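Local coordinates for protein bvu-3222 (Bacteroides vulgatus ATCC 8482, PDB 3FYF) that is of unknown function but belongs to the DUF4251 family and is probably a periplasmic protein, at residues 74-88 against 98-110. Residues are numbered along the deposited sequence; the frame is centred on the assembly and turned at random.
Sequences VNDGQGIIQTAFTNF and GGVTVQGNVNGIS
Ile-81 and Val-102 exchange two backbone hydrogen bonds, Ile-81 N to Val-102 O at 2.8 Å and Val-102 N to Ile-81 O at 2.9 Å, which fixes the antiparallel register of strands 78-83 and 100-110. Gly-79 and Gly-104 form the next hydrogen-bonded pair, less evenly: the bond from Gly-79 N is nearly straight, whereas that from Gly-104 N bends to 136° at the hydrogen. Beyond them Val-106 N reaches Gly-77 O in the type I' turn that joins strands 71-75 and 78-83. At the other end, Thr-83 N to Val-100 O and Val-100 N to Thr-83 O are both weak, at 3.4 Å.

Apolar contacts gather on the face carrying Ile-81, Thr-83, Val-100 and Val-102. Ile-81 and Val-102 lie side by side, CB to CB 3.8 Å, and Val-100 CG2 sits over one face of the Phe-88 ring, 4.1 Å above its plane and offset toward the rim, while Val-102 CG2 approaches the ring edge. Ile-149 of strand 144-151 touches both Ile-81 and Phe-88. Near the turn, Val-106 CG2 packs 3.5 Å from Gly-79 N, where a side-chain CB on Gly-79 would collide with it.

The polar side-chain bond lies on the other face. Gln-82 starts with CG trans to its backbone N (chi1 -175°) and bends at its second torsion, bringing OE1 within 2.7 Å of Thr-101 OG1. The hydroxyl donates from 22° outside the carbonyl plane. Replacing Gln-82 by a leucine would probably leave the Thr-101 hydroxyl without this acceptor. The chemistry implies neighbouring antiparallel strands of an up-and-down meander, with one face turned to the hydrophobic interior and the other mixed, Ile-80 standing among Gln-82, Thr-101 and Gln-103; they are bonded firmly through the middle and more loosely beside the 84-99 connection.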
# COMPACT_ATOMS: atom_id res chain seq x y z
N VAL B 74 -18.92 -2.14 -8.20
CA VAL B 74 -20.34 -2.39 -7.94
C VAL B 74 -21.15 -1.33 -8.67
O VAL B 74 -20.92 -0.14 -8.47
CB VAL B 74 -20.68 -2.41 -6.43
CG1 VAL B 74 -22.19 -2.35 -6.19
CG2 VAL B 74 -20.11 -3.64 -5.76
N ASN B 75 -22.07 -1.77 -9.54
CA ASN B 75 -22.93 -0.88 -10.32
C ASN B 75 -24.26 -1.54 -10.66
O ASN B 75 -24.29 -2.65 -11.20
CB ASN B 75 -22.20 -0.43 -11.60
CG ASN B 75 -22.97 0.63 -12.39
OD1 ASN B 75 -23.33 0.42 -13.55
ND2 ASN B 75 -23.21 1.78 -11.76
N ASP B 76 -25.36 -0.85 -10.32
CA ASP B 76 -26.74 -1.25 -10.64
C ASP B 76 -27.15 -2.62 -10.08
O ASP B 76 -27.81 -3.42 -10.75
CB ASP B 76 -27.00 -1.17 -12.16
CG ASP B 76 -28.44 -0.78 -12.51
OD1 ASP B 76 -28.72 -0.59 -13.71
OD2 ASP B 76 -29.27 -0.65 -11.59
N GLY B 77 -26.74 -2.89 -8.84
CA GLY B 77 -27.01 -4.18 -8.18
C GLY B 77 -26.09 -5.31 -8.61
O GLY B 77 -26.20 -6.43 -8.11
N GLN B 78 -25.16 -5.01 -9.52
CA GLN B 78 -24.23 -5.99 -10.07
C GLN B 78 -22.79 -5.63 -9.70
O GLN B 78 -22.44 -4.45 -9.63
CB GLN B 78 -24.38 -6.06 -11.59
CG GLN B 78 -25.72 -6.62 -12.07
CD GLN B 78 -25.73 -8.13 -12.15
OE1 GLN B 78 -25.14 -8.72 -13.06
NE2 GLN B 78 -26.41 -8.78 -11.21
N GLY B 79 -21.97 -6.64 -9.46
CA GLY B 79 -20.60 -6.42 -9.00
C GLY B 79 -19.53 -7.26 -9.64
O GLY B 79 -19.71 -8.45 -9.87
N ILE B 80 -18.39 -6.62 -9.92
CA ILE B 80 -17.23 -7.26 -10.55
C ILE B 80 -16.01 -7.27 -9.61
O ILE B 80 -15.65 -6.25 -9.03
CB ILE B 80 -16.84 -6.53 -11.88
CG1 ILE B 80 -18.05 -6.37 -12.79
CG2 ILE B 80 -15.71 -7.28 -12.60
CD1 ILE B 80 -17.89 -5.32 -13.87
N ILE B 81 -15.38 -8.43 -9.48
CA ILE B 81 -14.02 -8.53 -8.95
C ILE B 81 -13.11 -9.00 -10.08
O ILE B 81 -13.24 -10.12 -10.56
CB ILE B 81 -13.92 -9.51 -7.75
CG1 ILE B 81 -14.82 -9.06 -6.59
CG2 ILE B 81 -12.47 -9.65 -7.30
CD1 ILE B 81 -15.12 -10.17 -5.60
N GLN B 82 -12.21 -8.12 -10.51
CA GLN B 82 -11.23 -8.45 -11.54
C GLN B 82 -9.80 -8.35 -11.01
O GLN B 82 -9.41 -7.33 -10.44
CB GLN B 82 -11.40 -7.53 -12.75
CG GLN B 82 -10.49 -7.88 -13.94
CD GLN B 82 -10.89 -9.17 -14.63
OE1 GLN B 82 -11.99 -9.28 -15.16
NE2 GLN B 82 -9.99 -10.15 -14.63
N THR B 83 -9.04 -9.42 -11.19
CA THR B 83 -7.61 -9.41 -10.89
C THR B 83 -6.82 -10.22 -11.94
O THR B 83 -7.38 -11.08 -12.62
CB THR B 83 -7.31 -9.87 -9.43
OG1 THR B 83 -5.98 -9.47 -9.06
CG2 THR B 83 -7.47 -11.38 -9.25
N ALA B 84 -5.53 -9.91 -12.06
CA ALA B 84 -4.66 -10.56 -13.05
C ALA B 84 -4.00 -11.84 -12.54
O ALA B 84 -3.20 -12.46 -13.24
CB ALA B 84 -3.61 -9.57 -13.54
N PHE B 85 -4.35 -12.24 -11.32
CA PHE B 85 -3.85 -13.48 -10.74
C PHE B 85 -4.94 -14.54 -10.69
O PHE B 85 -6.13 -14.24 -10.84
CB PHE B 85 -3.28 -13.24 -9.34
CG PHE B 85 -2.45 -12.00 -9.24
CD1 PHE B 85 -1.12 -12.00 -9.63
CD2 PHE B 85 -2.99 -10.82 -8.74
CE1 PHE B 85 -0.35 -10.85 -9.53
CE2 PHE B 85 -2.23 -9.67 -8.64
CZ PHE B 85 -0.90 -9.69 -9.04
N THR B 86 -4.54 -15.79 -10.48
CA THR B 86 -5.28 -16.94 -11.00
C THR B 86 -6.26 -17.48 -9.96
O THR B 86 -7.47 -17.36 -10.11
CB THR B 86 -4.33 -18.07 -11.44
OG1 THR B 86 -3.37 -17.55 -12.37
CG2 THR B 86 -5.12 -19.19 -12.10
N ASN B 87 -5.72 -18.07 -8.90
CA ASN B 87 -6.47 -18.28 -7.67
C ASN B 87 -6.00 -17.36 -6.54
O ASN B 87 -5.59 -17.83 -5.48
CB ASN B 87 -6.39 -19.74 -7.23
CG ASN B 87 -7.74 -20.41 -7.17
OD1 ASN B 87 -8.66 -20.04 -7.91
ND2 ASN B 87 -7.88 -21.41 -6.31
N PHE B 88 -6.07 -16.06 -6.78
CA PHE B 88 -5.59 -15.08 -5.81
C PHE B 88 -4.23 -15.47 -5.26
O PHE B 88 -3.95 -15.28 -4.07
CB PHE B 88 -6.60 -14.93 -4.66
CG PHE B 88 -8.01 -14.72 -5.13
CD1 PHE B 88 -8.50 -13.44 -5.36
CD2 PHE B 88 -8.86 -15.80 -5.32
CE1 PHE B 88 -9.80 -13.25 -5.79
CE2 PHE B 88 -10.16 -15.61 -5.74
CZ PHE B 88 -10.63 -14.33 -5.98
N GLY B 98 -4.61 -12.25 -16.86
CA GLY B 98 -5.27 -13.55 -16.96
C GLY B 98 -5.40 -14.23 -15.62
O GLY B 98 -4.57 -15.07 -15.26
N GLY B 99 -6.45 -13.88 -14.88
CA GLY B 99 -6.67 -14.40 -13.54
C GLY B 99 -8.08 -14.91 -13.30
O GLY B 99 -8.43 -16.02 -13.72
N VAL B 100 -8.89 -14.10 -12.62
CA VAL B 100 -10.29 -14.43 -12.37
C VAL B 100 -11.20 -13.22 -12.53
O VAL B 100 -10.80 -12.08 -12.25
CB VAL B 100 -10.54 -15.04 -10.97
CG1 VAL B 100 -10.46 -16.57 -11.02
CG2 VAL B 100 -9.58 -14.45 -9.94
N THR B 101 -12.42 -13.48 -12.99
CA THR B 101 -13.47 -12.47 -13.07
C THR B 101 -14.67 -12.98 -12.29
O THR B 101 -15.45 -13.80 -12.78
CB THR B 101 -13.87 -12.18 -14.54
OG1 THR B 101 -12.70 -11.88 -15.31
CG2 THR B 101 -14.84 -11.00 -14.61
N VAL B 102 -14.80 -12.50 -11.06
CA VAL B 102 -15.95 -12.80 -10.22
C VAL B 102 -17.01 -11.75 -10.50
O VAL B 102 -16.99 -10.65 -9.94
CB VAL B 102 -15.58 -12.81 -8.70
CG1 VAL B 102 -16.71 -13.41 -7.87
CG2 VAL B 102 -14.29 -13.58 -8.46
N GLN B 103 -17.93 -12.08 -11.41
CA GLN B 103 -19.03 -11.18 -11.78
C GLN B 103 -20.36 -11.76 -11.31
O GLN B 103 -20.53 -12.98 -11.29
CB GLN B 103 -19.03 -10.92 -13.30
CG GLN B 103 -19.25 -12.16 -14.17
CD GLN B 103 -18.50 -12.11 -15.49
OE1 GLN B 103 -17.90 -13.11 -15.90
NE2 GLN B 103 -18.53 -10.96 -16.16
N GLY B 104 -21.30 -10.89 -10.93
CA GLY B 104 -22.60 -11.35 -10.44
C GLY B 104 -23.37 -10.39 -9.56
O GLY B 104 -23.07 -9.19 -9.52
N ASN B 105 -24.36 -10.93 -8.85
CA ASN B 105 -25.27 -10.13 -8.02
C ASN B 105 -24.64 -9.71 -6.69
O ASN B 105 -23.96 -10.51 -6.04
CB ASN B 105 -26.56 -10.92 -7.74
CG ASN B 105 -27.39 -11.15 -8.98
OD1 ASN B 105 -28.00 -10.23 -9.53
ND2 ASN B 105 -27.45 -12.40 -9.43
N VAL B 106 -24.90 -8.46 -6.29
CA VAL B 106 -24.44 -7.94 -5.00
C VAL B 106 -25.54 -8.07 -3.94
O VAL B 106 -26.65 -7.56 -4.11
CB VAL B 106 -24.00 -6.45 -5.10
CG1 VAL B 106 -23.47 -5.96 -3.77
CG2 VAL B 106 -22.92 -6.29 -6.14
N ASN B 107 -25.21 -8.76 -2.85
CA ASN B 107 -26.14 -8.97 -1.74
C ASN B 107 -25.47 -8.74 -0.38
O ASN B 107 -24.24 -8.76 -0.28
CB ASN B 107 -26.74 -10.38 -1.81
CG ASN B 107 -25.68 -11.47 -1.86
OD1 ASN B 107 -25.18 -11.91 -0.82
ND2 ASN B 107 -25.35 -11.91 -3.06
N GLY B 108 -26.29 -8.52 0.65
CA GLY B 108 -25.81 -8.38 2.03
C GLY B 108 -25.00 -7.12 2.29
O GLY B 108 -24.01 -7.16 3.03
N ILE B 109 -25.43 -6.01 1.70
CA ILE B 109 -24.73 -4.72 1.82
C ILE B 109 -24.95 -4.06 3.18
O ILE B 109 -26.09 -3.77 3.56
CB ILE B 109 -25.16 -3.73 0.70
CG1 ILE B 109 -24.91 -4.33 -0.69
CG2 ILE B 109 -24.44 -2.38 0.86
CD1 ILE B 109 -25.59 -3.56 -1.82
N SER B 110 -23.86 -3.83 3.90
CA SER B 110 -23.87 -2.97 5.09
C SER B 110 -22.82 -1.86 4.97
O SER B 110 -21.74 -2.07 4.40
CB SER B 110 -23.65 -3.79 6.37
OG SER B 110 -22.31 -4.21 6.52